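Local coordinates for protein 7,8-dihydro-6-hydroxymethylpterin pyrophosphokinase-dihydropteroate synthase (Plasmodium falciparum, PDB 6JWY) that probably makes dihydropteroate in folate biosynthesis, first pyrophosphorylating 6-hydroxymethyl-7,8-dihydropterin with ATP and then joining the product to 4-aminobenzoate, at residues 481-486 and 499-504; 526-531 and 570-575. The protein carries 1 engineered substitution. One frame throughout, in Å; residues are numbered along the deposited sequence.

Contact 1: 481-486 and 499-504; sequences IDTINY and DILNDI. With CKL (4-[(2-azanyl-4-oxidanylidene-7,8-dihydro-3~{H}-pteridin-6-yl)methylamino]-~{N}-(5,6-dimethoxypyrimidin-4-yl)benzenesulfonamide), chain C.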
ATOM      1  N   ILE A 481      13.618 -27.676  -2.305  1.00 14.83           N
ATOM      2  CA  ILE A 481      14.999 -27.861  -2.709  1.00 13.69           C
ATOM      3  C   ILE A 481      15.298 -27.029  -3.958  1.00 13.73           C
ATOM      4  O   ILE A 481      14.648 -27.166  -4.994  1.00 12.06           O
ATOM      5  CB  ILE A 481      15.365 -29.356  -2.861  1.00 13.63           C
ATOM      6  CG1 ILE A 481      16.860 -29.517  -3.185  1.00 13.09           C
ATOM      7  CG2 ILE A 481      14.445 -30.062  -3.851  1.00 12.45           C
ATOM      8  CD1 ILE A 481      17.358 -30.912  -3.186  1.00 12.63           C
ATOM      9  N   ASP A 482      16.311 -26.161  -3.829  1.00 14.44           N
ATOM     10  CA  ASP A 482      16.746 -25.262  -4.880  1.00 14.51           C
ATOM     11  C   ASP A 482      17.709 -26.047  -5.765  1.00 16.39           C
ATOM     12  O   ASP A 482      18.912 -26.056  -5.497  1.00 19.43           O
ATOM     13  CB  ASP A 482      17.476 -24.074  -4.264  1.00 13.46           C
ATOM     14  CG  ASP A 482      17.791 -22.951  -5.230  1.00 14.13           C
ATOM     15  OD1 ASP A 482      17.948 -23.224  -6.446  1.00 14.56           O
ATOM     16  OD2 ASP A 482      17.904 -21.803  -4.761  1.00 14.38           O
ATOM     17  N   THR A 483      17.182 -26.684  -6.817  1.00 15.76           N
ATOM     18  CA  THR A 483      17.992 -27.527  -7.676  1.00 15.45           C
ATOM     19  C   THR A 483      17.473 -27.483  -9.110  1.00 15.77           C
ATOM     20  O   THR A 483      16.274 -27.294  -9.306  1.00 15.39           O
ATOM     21  CB  THR A 483      18.004 -28.968  -7.162  1.00 14.73           C
ATOM     22  OG1 THR A 483      18.990 -29.577  -7.982  1.00 15.62           O
ATOM     23  CG2 THR A 483      16.710 -29.731  -7.347  1.00 14.37           C
ATOM     24  N   ILE A 484      18.372 -27.690 -10.093  1.00 16.51           N
ATOM     25  CA  ILE A 484      17.966 -27.894 -11.487  1.00 17.70           C
ATOM     26  C   ILE A 484      18.285 -29.324 -11.928  1.00 20.21           C
ATOM     27  O   ILE A 484      18.135 -29.646 -13.106  1.00 20.26           O
ATOM     28  CB  ILE A 484      18.608 -26.893 -12.463  1.00 15.60           C
ATOM     29  CG1 ILE A 484      20.128 -27.066 -12.548  1.00 15.32           C
ATOM     30  CG2 ILE A 484      18.213 -25.478 -12.137  1.00 15.49           C
ATOM     31  CD1 ILE A 484      20.792 -26.191 -13.595  1.00 14.47           C
ATOM     32  N   ASN A 485      18.681 -30.169 -10.961  1.00 21.93           N
ATOM     33  CA  ASN A 485      19.332 -31.444 -11.208  1.00 22.07           C
ATOM     34  C   ASN A 485      18.375 -32.576 -10.844  1.00 19.67           C
ATOM     35  O   ASN A 485      18.147 -32.879  -9.670  1.00 20.00           O
ATOM     36  CB  ASN A 485      20.711 -31.501 -10.534  1.00 27.86           C
ATOM     37  CG  ASN A 485      21.335 -32.883 -10.507  1.00 38.20           C
ATOM     38  OD1 ASN A 485      20.636 -33.888 -10.650  1.00 48.00           O
ATOM     39  ND2 ASN A 485      22.650 -32.966 -10.314  1.00 39.74           N
ATOM     40  N   TYR A 486      17.839 -33.191 -11.897  1.00 17.89           N
ATOM     41  CA  TYR A 486      16.991 -34.369 -11.911  1.00 16.26           C
ATOM     42  C   TYR A 486      17.458 -35.402 -10.887  1.00 17.31           C
ATOM     43  O   TYR A 486      16.644 -35.942 -10.155  1.00 17.32           O
ATOM     44  CB  TYR A 486      17.043 -34.994 -13.309  1.00 14.67           C
ATOM     45  CG  TYR A 486      16.121 -36.168 -13.511  1.00 14.59           C
ATOM     46  CD1 TYR A 486      16.439 -37.440 -13.050  1.00 14.58           C
ATOM     47  CD2 TYR A 486      14.910 -36.010 -14.165  1.00 14.80           C
ATOM     48  CE1 TYR A 486      15.574 -38.515 -13.216  1.00 14.29           C
ATOM     49  CE2 TYR A 486      14.039 -37.073 -14.361  1.00 14.68           C
ATOM     50  CZ  TYR A 486      14.374 -38.324 -13.877  1.00 14.77           C
ATOM     51  OH  TYR A 486      13.496 -39.343 -14.066  1.00 15.91           O
ATOM     52  N   ASP A 499       9.084 -31.095  -0.443  1.00 19.14           N
ATOM     53  CA  ASP A 499       7.729 -30.855  -0.909  1.00 19.08           C
ATOM     54  C   ASP A 499       7.726 -30.115  -2.253  1.00 19.11           C
ATOM     55  O   ASP A 499       6.824 -30.363  -3.064  1.00 17.16           O
ATOM     56  CB  ASP A 499       6.917 -30.098   0.137  1.00 20.67           C
ATOM     57  CG  ASP A 499       7.008 -30.743   1.509  1.00 23.06           C
ATOM     58  OD1 ASP A 499       6.529 -31.887   1.628  1.00 21.30           O
ATOM     59  OD2 ASP A 499       7.572 -30.081   2.459  1.00 23.79           O
ATOM     60  N   ILE A 500       8.729 -29.230  -2.476  1.00 16.65           N
ATOM     61  CA  ILE A 500       8.704 -28.289  -3.586  1.00 15.70           C
ATOM     62  C   ILE A 500      10.031 -28.328  -4.333  1.00 16.26           C
ATOM     63  O   ILE A 500      11.101 -28.317  -3.713  1.00 17.44           O
ATOM     64  CB  ILE A 500       8.419 -26.859  -3.085  1.00 15.48           C
ATOM     65  CG1 ILE A 500       7.014 -26.724  -2.473  1.00 15.40           C
ATOM     66  CG2 ILE A 500       8.693 -25.815  -4.176  1.00 14.07           C
ATOM     67  CD1 ILE A 500       6.725 -25.353  -1.872  1.00 13.81           C
ATOM     68  N   LEU A 501       9.944 -28.299  -5.670  1.00 14.31           N
ATOM     69  CA  LEU A 501      11.116 -28.059  -6.494  1.00 13.01           C
ATOM     70  C   LEU A 501      11.215 -26.563  -6.764  1.00 12.54           C
ATOM     71  O   LEU A 501      10.277 -25.968  -7.294  1.00 12.12           O
ATOM     72  CB  LEU A 501      10.936 -28.841  -7.806  1.00 12.79           C
ATOM     73  CG  LEU A 501      11.909 -28.478  -8.928  1.00 12.32           C
ATOM     74  CD1 LEU A 501      13.342 -28.837  -8.534  1.00 12.00           C
ATOM     75  CD2 LEU A 501      11.497 -29.129 -10.249  1.00 11.58           C
ATOM     76  N   ASN A 502      12.352 -25.966  -6.403  1.00 13.10           N
ATOM     77  CA  ASN A 502      12.681 -24.585  -6.753  1.00 13.68           C
ATOM     78  C   ASN A 502      13.697 -24.665  -7.890  1.00 14.76           C
ATOM     79  O   ASN A 502      14.891 -24.886  -7.652  1.00 16.42           O
ATOM     80  CB  ASN A 502      13.211 -23.820  -5.532  1.00 13.66           C
ATOM     81  CG  ASN A 502      13.730 -22.430  -5.822  1.00 14.45           C
ATOM     82  OD1 ASN A 502      13.436 -21.859  -6.864  1.00 17.36           O
ATOM     83  ND2 ASN A 502      14.510 -21.862  -4.917  1.00 14.24           N
ATOM     84  N   ASP A 503      13.194 -24.600  -9.129  1.00 14.80           N
ATOM     85  CA  ASP A 503      14.003 -24.826 -10.321  1.00 14.17           C
ATOM     86  C   ASP A 503      14.310 -23.467 -10.939  1.00 13.96           C
ATOM     87  O   ASP A 503      13.471 -22.871 -11.593  1.00 14.35           O
ATOM     88  CB  ASP A 503      13.310 -25.790 -11.286  1.00 14.28           C
ATOM     89  CG  ASP A 503      14.145 -26.202 -12.506  1.00 15.72           C
ATOM     90  OD1 ASP A 503      14.804 -25.312 -13.113  1.00 14.73           O
ATOM     91  OD2 ASP A 503      14.101 -27.423 -12.883  1.00 15.56           O
ATOM     92  N   ILE A 504      15.516 -22.959 -10.726  1.00 13.18           N
ATOM     93  CA  ILE A 504      15.791 -21.609 -11.184  1.00 12.93           C
ATOM     94  C   ILE A 504      15.950 -21.530 -12.705  1.00 14.16           C
ATOM     95  O   ILE A 504      16.201 -20.449 -13.234  1.00 14.62           O
ATOM     96  CB  ILE A 504      17.040 -21.062 -10.471  1.00 12.37           C
ATOM     97  CG1 ILE A 504      18.273 -21.903 -10.815  1.00 11.63           C
ATOM     98  CG2 ILE A 504      16.782 -20.961  -8.966  1.00 11.87           C
ATOM     99  CD1 ILE A 504      19.538 -21.112 -10.821  1.00 11.15           C
TER
HETATM  100  C2  CKL C 801      14.582 -18.527  -6.449  1.00 10.41           C
HETATM  101  C4  CKL C 801      15.727 -16.460  -6.362  1.00 10.85           C
HETATM  102  C5  CKL C 801      16.984 -17.118  -5.982  1.00 10.89           C
HETATM  103  C6  CKL C 801      16.879 -18.584  -5.878  1.00 10.88           C
HETATM  104  O24 CKL C 801      23.037 -10.009  -7.802  1.00 42.72           O
HETATM  105  S21 CKL C 801      23.623 -10.780  -6.726  1.00 48.25           S
HETATM  106  O23 CKL C 801      23.485  -9.982  -5.550  1.00 48.20           O
HETATM  107  N22 CKL C 801      25.209 -11.120  -6.820  1.00 60.54           N
HETATM  108  C25 CKL C 801      26.005 -10.926  -7.902  1.00 73.22           C
HETATM  109  C30 CKL C 801      27.360 -11.217  -7.793  1.00 80.27           C
HETATM  110  O31 CKL C 801      27.886 -11.695  -6.616  1.00 88.46           O
HETATM  111  C32 CKL C 801      28.079 -13.100  -6.421  1.00 96.61           C
HETATM  112  C29 CKL C 801      28.177 -10.997  -8.889  1.00 85.31           C
HETATM  113  O33 CKL C 801      29.526 -11.268  -8.810  1.00 98.01           O
HETATM  114  C34 CKL C 801      30.511 -10.405  -9.404  1.00104.94           C
HETATM  115  N28 CKL C 801      27.628 -10.523 -10.036  1.00 87.35           N
HETATM  116  C27 CKL C 801      26.312 -10.251 -10.125  1.00 86.57           C
HETATM  117  N26 CKL C 801      25.505 -10.443  -9.072  1.00 78.78           N
HETATM  118  C18 CKL C 801      22.951 -12.240  -6.655  1.00 36.42           C
HETATM  119  C17 CKL C 801      23.073 -12.969  -5.470  1.00 30.33           C
HETATM  120  C16 CKL C 801      22.509 -14.236  -5.395  1.00 26.46           C
HETATM  121  C19 CKL C 801      22.292 -12.794  -7.765  1.00 29.86           C
HETATM  122  C20 CKL C 801      21.727 -14.067  -7.680  1.00 25.64           C
HETATM  123  C15 CKL C 801      21.817 -14.783  -6.479  1.00 24.06           C
HETATM  124  N14 CKL C 801      21.244 -16.033  -6.381  1.00 21.45           N
HETATM  125  C13 CKL C 801      20.716 -16.692  -5.177  1.00 15.47           C
HETATM  126  C8  CKL C 801      19.309 -17.211  -5.448  1.00 13.03           C
HETATM  127  C9  CKL C 801      19.241 -18.687  -5.325  1.00 11.48           C
HETATM  128  N10 CKL C 801      17.965 -19.281  -5.564  1.00 10.75           N
HETATM  129  N1  CKL C 801      15.688 -19.234  -6.094  1.00 10.48           N
HETATM  130  N7  CKL C 801      18.178 -16.464  -5.758  1.00 11.89           N
HETATM  131  O12 CKL C 801      15.690 -15.214  -6.474  1.00 11.27           O
HETATM  132  N3  CKL C 801      14.616 -17.194  -6.587  1.00 10.53           N
HETATM  133  N11 CKL C 801      13.430 -19.172  -6.713  1.00  9.89           N
HETATM  134  O   HOH W   1      17.411 -24.379  -8.834  1.00 11.36           O
HETATM  135  O   HOH W   2      15.876 -28.577 -14.862  1.00 22.90           O
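With CG trans to the backbone N in both Asp482 (chi1 -171°) and Asn502 (chi1 173°), the two side chains run alongside each other from paired positions on adjacent parallel strands, and their polar ends arrive together at the pterin of CKL, a pterin-sulfadoxine adduct. The carboxylate and amide planes are turned 39° apart. Asp482 OD2 accepts a hydrogen bond from CKL N10 at 2.6 Å. Asn502 reads the neighbouring edge with both ends of its amide: OD1 accepts from CKL N11 at 2.7 Å and ND2 donates to CKL N1 at 3.1 Å. ND2 also donates to Asp430 OD2, so the amide's orientation is well defined. This is pterin recognition from the strand ends of a TIM barrel, as expected for a dihydropteroate synthase.

Behind these groups the strands are zipped by backbone bonds: Ile481 N to Ile500 O at 3.0 Å, Asn502 N to Ile481 O at 2.9 Å and Thr483 N to Asn502 O at 3.0 Å. Where the strands end, water 1 donates to Asp482 OD1 and Asn502 O and accepts from Ile504 N. The CG2 methyl of Ile484 meets Ile504 CG1 at 3.8 Å beside this water. Thr483 sends CG2 across Leu501 CD1 at 3.7 Å, while its OG1 bonds Glu448 and accepts from Asn485 N in an ST turn. Asn485 is the N-cap of the next helix, its OD1 accepting from Val488 N.

Ile481 and Leu501 face away from the ligand and pack on helix 486-494, which connects the two strands in a beta-alpha-beta crossover; strand 428-432 continues the sheet beyond Asp482, and strand 525-529 continues it beyond Leu501.

Contact 2: 526-531 and 570-575; sequences VVLMHK and YRILFD. With CKL (4-[(2-azanyl-4-oxidanylidene-7,8-dihydro-3~{H}-pteridin-6-yl)methylamino]-~{N}-(5,6-dimethoxypyrimidin-4-yl)benzenesulfonamide), chain C; ACT (acetate ion), chain I.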
ATOM      1  N   VAL A 526       6.090 -26.402  -7.547  1.00 11.14           N
ATOM      2  CA  VAL A 526       7.297 -26.014  -8.234  1.00  9.95           C
ATOM      3  C   VAL A 526       7.304 -24.494  -8.343  1.00 10.48           C
ATOM      4  O   VAL A 526       6.269 -23.901  -8.662  1.00 11.02           O
ATOM      5  CB  VAL A 526       7.260 -26.671  -9.630  1.00  9.86           C
ATOM      6  CG1 VAL A 526       5.983 -26.321 -10.392  1.00  8.97           C
ATOM      7  CG2 VAL A 526       8.521 -26.425 -10.460  1.00  8.85           C
ATOM      8  N   VAL A 527       8.483 -23.894  -8.121  1.00 10.22           N
ATOM      9  CA  VAL A 527       8.781 -22.495  -8.384  1.00 10.42           C
ATOM     10  C   VAL A 527       9.487 -22.395  -9.734  1.00 10.68           C
ATOM     11  O   VAL A 527      10.532 -22.993  -9.902  1.00 10.99           O
ATOM     12  CB  VAL A 527       9.720 -21.939  -7.297  1.00 10.20           C
ATOM     13  CG1 VAL A 527      10.048 -20.470  -7.506  1.00 10.12           C
ATOM     14  CG2 VAL A 527       9.133 -22.146  -5.932  1.00 10.26           C
ATOM     15  N   LEU A 528       8.954 -21.597 -10.668  1.00 10.95           N
ATOM     16  CA  LEU A 528       9.580 -21.394 -11.966  1.00 10.46           C
ATOM     17  C   LEU A 528      10.176 -19.999 -11.949  1.00 10.84           C
ATOM     18  O   LEU A 528       9.449 -19.037 -11.826  1.00 10.88           O
ATOM     19  CB  LEU A 528       8.484 -21.415 -13.038  1.00  9.88           C
ATOM     20  CG  LEU A 528       7.739 -22.731 -13.259  1.00  9.77           C
ATOM     21  CD1 LEU A 528       6.667 -22.572 -14.351  1.00  9.25           C
ATOM     22  CD2 LEU A 528       8.703 -23.888 -13.580  1.00  9.47           C
ATOM     23  N   MET A 529      11.487 -19.875 -12.104  1.00 12.18           N
ATOM     24  CA  MET A 529      12.121 -18.565 -12.014  1.00 12.81           C
ATOM     25  C   MET A 529      12.671 -18.155 -13.384  1.00 12.60           C
ATOM     26  O   MET A 529      13.093 -19.001 -14.161  1.00 12.33           O
ATOM     27  CB  MET A 529      13.270 -18.604 -10.994  1.00 13.29           C
ATOM     28  CG  MET A 529      13.793 -17.236 -10.643  1.00 13.55           C
ATOM     29  SD  MET A 529      15.441 -17.303  -9.930  1.00 15.64           S
ATOM     30  CE  MET A 529      16.491 -17.517 -11.376  1.00 14.66           C
ATOM     31  N   HIS A 530      12.688 -16.850 -13.668  1.00 12.75           N
ATOM     32  CA  HIS A 530      13.249 -16.362 -14.918  1.00 13.38           C
ATOM     33  C   HIS A 530      14.726 -16.059 -14.728  1.00 14.24           C
ATOM     34  O   HIS A 530      15.102 -15.415 -13.738  1.00 14.92           O
ATOM     35  CB  HIS A 530      12.605 -15.043 -15.373  1.00 12.76           C
ATOM     36  CG  HIS A 530      13.307 -14.477 -16.564  1.00 12.55           C
ATOM     37  ND1 HIS A 530      14.359 -13.574 -16.453  1.00 12.34           N
ATOM     38  CD2 HIS A 530      13.163 -14.736 -17.885  1.00 12.82           C
ATOM     39  CE1 HIS A 530      14.807 -13.270 -17.654  1.00 12.72           C
ATOM     40  NE2 HIS A 530      14.078 -13.970 -18.557  1.00 13.27           N
ATOM     41  N   LYS A 531      15.534 -16.475 -15.710  1.00 14.29           N
ATOM     42  CA  LYS A 531      16.903 -15.998 -15.850  1.00 14.99           C
ATOM     43  C   LYS A 531      17.373 -16.217 -17.284  1.00 15.83           C
ATOM     44  O   LYS A 531      16.694 -16.857 -18.074  1.00 17.05           O
ATOM     45  CB  LYS A 531      17.854 -16.735 -14.901  1.00 14.08           C
ATOM     46  CG  LYS A 531      18.073 -18.203 -15.207  1.00 13.01           C
ATOM     47  CD  LYS A 531      19.144 -18.810 -14.309  1.00 12.79           C
ATOM     48  CE  LYS A 531      19.261 -20.316 -14.472  1.00 12.63           C
ATOM     49  NZ  LYS A 531      19.601 -20.687 -15.867  1.00 12.74           N
ATOM     50  N   TYR A 570      -2.335 -24.788 -10.033  1.00 11.07           N
ATOM     51  CA  TYR A 570      -2.363 -24.119  -8.734  1.00 11.31           C
ATOM     52  C   TYR A 570      -1.163 -24.529  -7.873  1.00 11.86           C
ATOM     53  O   TYR A 570      -1.057 -24.094  -6.718  1.00 11.40           O
ATOM     54  CB  TYR A 570      -3.680 -24.397  -7.999  1.00 10.69           C
ATOM     55  CG  TYR A 570      -4.015 -25.865  -7.914  1.00 10.43           C
ATOM     56  CD1 TYR A 570      -3.439 -26.646  -6.942  1.00 10.23           C
ATOM     57  CD2 TYR A 570      -4.848 -26.483  -8.840  1.00 10.40           C
ATOM     58  CE1 TYR A 570      -3.724 -27.990  -6.826  1.00 10.34           C
ATOM     59  CE2 TYR A 570      -5.125 -27.837  -8.760  1.00 10.77           C
ATOM     60  CZ  TYR A 570      -4.559 -28.589  -7.740  1.00 11.10           C
ATOM     61  OH  TYR A 570      -4.765 -29.936  -7.599  1.00 12.67           O
ATOM     62  N   ARG A 571      -0.267 -25.361  -8.450  1.00 12.11           N
ATOM     63  CA  ARG A 571       0.947 -25.783  -7.774  1.00 11.70           C
ATOM     64  C   ARG A 571       2.186 -25.098  -8.338  1.00 11.54           C
ATOM     65  O   ARG A 571       3.307 -25.484  -7.988  1.00 12.44           O
ATOM     66  CB  ARG A 571       1.086 -27.306  -7.828  1.00 12.49           C
ATOM     67  CG  ARG A 571       0.218 -27.998  -6.787  1.00 13.29           C
ATOM     68  CD  ARG A 571       0.538 -29.480  -6.736  1.00 14.85           C
ATOM     69  NE  ARG A 571      -0.228 -30.206  -5.731  1.00 15.42           N
ATOM     70  CZ  ARG A 571       0.140 -30.304  -4.462  1.00 15.58           C
ATOM     71  NH1 ARG A 571       1.241 -29.709  -4.041  1.00 15.97           N
ATOM     72  NH2 ARG A 571      -0.613 -30.968  -3.613  1.00 15.95           N
ATOM     73  N   ILE A 572       1.988 -24.081  -9.187  1.00 10.66           N
ATOM     74  CA  ILE A 572       3.101 -23.474  -9.891  1.00 10.07           C
ATOM     75  C   ILE A 572       3.288 -22.057  -9.393  1.00 10.33           C
ATOM     76  O   ILE A 572       2.370 -21.263  -9.466  1.00 11.37           O
ATOM     77  CB  ILE A 572       2.849 -23.524 -11.412  1.00  9.28           C
ATOM     78  CG1 ILE A 572       2.883 -24.967 -11.903  1.00  9.01           C
ATOM     79  CG2 ILE A 572       3.839 -22.659 -12.165  1.00  8.70           C
ATOM     80  CD1 ILE A 572       2.320 -25.131 -13.278  1.00  9.55           C
ATOM     81  N   LEU A 573       4.498 -21.717  -8.973  1.00 11.28           N
ATOM     82  CA  LEU A 573       4.786 -20.380  -8.463  1.00 12.10           C
ATOM     83  C   LEU A 573       5.722 -19.668  -9.428  1.00 12.81           C
ATOM     84  O   LEU A 573       6.610 -20.308 -10.018  1.00 13.60           O
ATOM     85  CB  LEU A 573       5.399 -20.509  -7.065  1.00 12.20           C
ATOM     86  CG  LEU A 573       4.601 -21.431  -6.138  1.00 13.27           C
ATOM     87  CD1 LEU A 573       5.489 -22.203  -5.181  1.00 13.60           C
ATOM     88  CD2 LEU A 573       3.523 -20.669  -5.379  1.00 14.30           C
ATOM     89  N   PHE A 574       5.474 -18.362  -9.601  1.00 13.31           N
ATOM     90  CA  PHE A 574       6.200 -17.494 -10.519  1.00 14.07           C
ATOM     91  C   PHE A 574       7.276 -16.746  -9.731  1.00 14.61           C
ATOM     92  O   PHE A 574       7.026 -16.246  -8.619  1.00 13.69           O
ATOM     93  CB  PHE A 574       5.284 -16.410 -11.098  1.00 14.06           C
ATOM     94  CG  PHE A 574       4.255 -16.840 -12.109  1.00 15.65           C
ATOM     95  CD1 PHE A 574       3.216 -17.716 -11.765  1.00 18.28           C
ATOM     96  CD2 PHE A 574       4.273 -16.320 -13.395  1.00 15.07           C
ATOM     97  CE1 PHE A 574       2.258 -18.112 -12.698  1.00 18.19           C
ATOM     98  CE2 PHE A 574       3.342 -16.726 -14.336  1.00 15.51           C
ATOM     99  CZ  PHE A 574       2.340 -17.618 -13.991  1.00 17.99           C
ATOM    100  N   ASP A 575       8.451 -16.606 -10.356  1.00 14.06           N
ATOM    101  CA  ASP A 575       9.536 -15.852  -9.762  1.00 14.10           C
ATOM    102  C   ASP A 575      10.263 -15.133 -10.890  1.00 14.48           C
ATOM    103  O   ASP A 575      10.763 -15.761 -11.814  1.00 15.00           O
ATOM    104  CB  ASP A 575      10.401 -16.750  -8.867  1.00 14.41           C
ATOM    105  CG  ASP A 575      11.551 -16.036  -8.156  1.00 15.57           C
ATOM    106  OD1 ASP A 575      11.775 -14.815  -8.435  1.00 14.04           O
ATOM    107  OD2 ASP A 575      12.266 -16.724  -7.351  1.00 15.86           O
TER
HETATM  108  C2  CKL C 801      14.582 -18.527  -6.449  1.00 10.41           C
HETATM  109  C4  CKL C 801      15.727 -16.460  -6.362  1.00 10.85           C
HETATM  110  C5  CKL C 801      16.984 -17.118  -5.982  1.00 10.89           C
HETATM  111  C6  CKL C 801      16.879 -18.584  -5.878  1.00 10.88           C
HETATM  112  O24 CKL C 801      23.037 -10.009  -7.802  1.00 42.72           O
HETATM  113  S21 CKL C 801      23.623 -10.780  -6.726  1.00 48.25           S
HETATM  114  O23 CKL C 801      23.485  -9.982  -5.550  1.00 48.20           O
HETATM  115  N22 CKL C 801      25.209 -11.120  -6.820  1.00 60.54           N
HETATM  116  C25 CKL C 801      26.005 -10.926  -7.902  1.00 73.22           C
HETATM  117  C30 CKL C 801      27.360 -11.217  -7.793  1.00 80.27           C
HETATM  118  O31 CKL C 801      27.886 -11.695  -6.616  1.00 88.46           O
HETATM  119  C32 CKL C 801      28.079 -13.100  -6.421  1.00 96.61           C
HETATM  120  C29 CKL C 801      28.177 -10.997  -8.889  1.00 85.31           C
HETATM  121  O33 CKL C 801      29.526 -11.268  -8.810  1.00 98.01           O
HETATM  122  C34 CKL C 801      30.511 -10.405  -9.404  1.00104.94           C
HETATM  123  N28 CKL C 801      27.628 -10.523 -10.036  1.00 87.35           N
HETATM  124  C27 CKL C 801      26.312 -10.251 -10.125  1.00 86.57           C
HETATM  125  N26 CKL C 801      25.505 -10.443  -9.072  1.00 78.78           N
HETATM  126  C18 CKL C 801      22.951 -12.240  -6.655  1.00 36.42           C
HETATM  127  C17 CKL C 801      23.073 -12.969  -5.470  1.00 30.33           C
HETATM  128  C16 CKL C 801      22.509 -14.236  -5.395  1.00 26.46           C
HETATM  129  C19 CKL C 801      22.292 -12.794  -7.765  1.00 29.86           C
HETATM  130  C20 CKL C 801      21.727 -14.067  -7.680  1.00 25.64           C
HETATM  131  C15 CKL C 801      21.817 -14.783  -6.479  1.00 24.06           C
HETATM  132  N14 CKL C 801      21.244 -16.033  -6.381  1.00 21.45           N
HETATM  133  C13 CKL C 801      20.716 -16.692  -5.177  1.00 15.47           C
HETATM  134  C8  CKL C 801      19.309 -17.211  -5.448  1.00 13.03           C
HETATM  135  C9  CKL C 801      19.241 -18.687  -5.325  1.00 11.48           C
HETATM  136  N10 CKL C 801      17.965 -19.281  -5.564  1.00 10.75           N
HETATM  137  N1  CKL C 801      15.688 -19.234  -6.094  1.00 10.48           N
HETATM  138  N7  CKL C 801      18.178 -16.464  -5.758  1.00 11.89           N
HETATM  139  O12 CKL C 801      15.690 -15.214  -6.474  1.00 11.27           O
HETATM  140  N3  CKL C 801      14.616 -17.194  -6.587  1.00 10.53           N
HETATM  141  N11 CKL C 801      13.430 -19.172  -6.713  1.00  9.89           N
HETATM  142  C   ACT I 807      13.847 -13.251 -21.951  1.00 29.76           C
HETATM  143  O   ACT I 807      14.825 -13.834 -21.445  1.00 29.67           O
HETATM  144  OXT ACT I 807      13.943 -12.363 -22.838  1.00 29.77           O
HETATM  145  CH3 ACT I 807      12.452 -13.667 -21.490  1.00 27.99           C
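The Asp575 carboxylate has Met529 CG over one face, 3.6 Å from its own CG, and offers OD2 to the pterin of CKL. A second flat group, the imidazole of His530, meets an acetate oxygen at its edge and in its plane, NE2 donating to ACT O at 3.0 Å; Tyr554 packs edge-to-face with this ring, and ND1 is hydrogen-bonded to Lys582. On the outer side of the sheet the Phe574 ring stacks with Tyr600.

Met529 and Asp575 pair on neighbouring parallel strands of the TIM barrel, crossing at -28°, with His530 just past the end of the first and helix 547-564 between the strands in the chain. Asp575 OD2 accepts twice from the pterin, from CKL N3 at 2.5 Å and from CKL N11 at 2.8 Å, so one oxygen bridges the two N-H donors of its guanidine-like edge. The other oxygen, OD1, is held by the backbone N of Gly577, which fixes the rotation of the carboxylate. Met529 runs out extended beside Asp575 (chi2 -160°), which lays SD over the face of the pterin, 3.4 Å from CKL N3; the chain bends only afterwards, at CE.

Alternating backbone bonds carry the pairing up to the pocket, from Val526 N on Arg571 O to His530 N on Asp575 O; the one from Asp575 N to Leu528 O is weak. Arg571 itself reaches out to Glu35 with a salt bridge. Toward the barrel interior Val527 CG2 touches Leu573 CD1 at 3.7 Å, and on the helix-facing side Leu528 CD1 rests on Ile572 CG2 at 3.6 Å.

Overall arrangement
Coming from the N terminus, the chain reaches contact 1 first: it closes a short loop holding helix 486-494, between strands 478-482 and 500-503. That loop is complete before contact 2 begins, where 526-531 pairs with 570-575 across a longer excursion holding helix 547-564. The two loops are therefore in series, neither nesting nor crossing. Strands 500-503 and 525-529 are neighbours, so the contacts join into four consecutive strands of the barrel wall, with Leu501 O and Val527 N 2.9 Å apart, a probable hydrogen bond, at the seam. Their C-terminal ends converge on the same pterin, CKL N11 lying between Asn502 and Asp575.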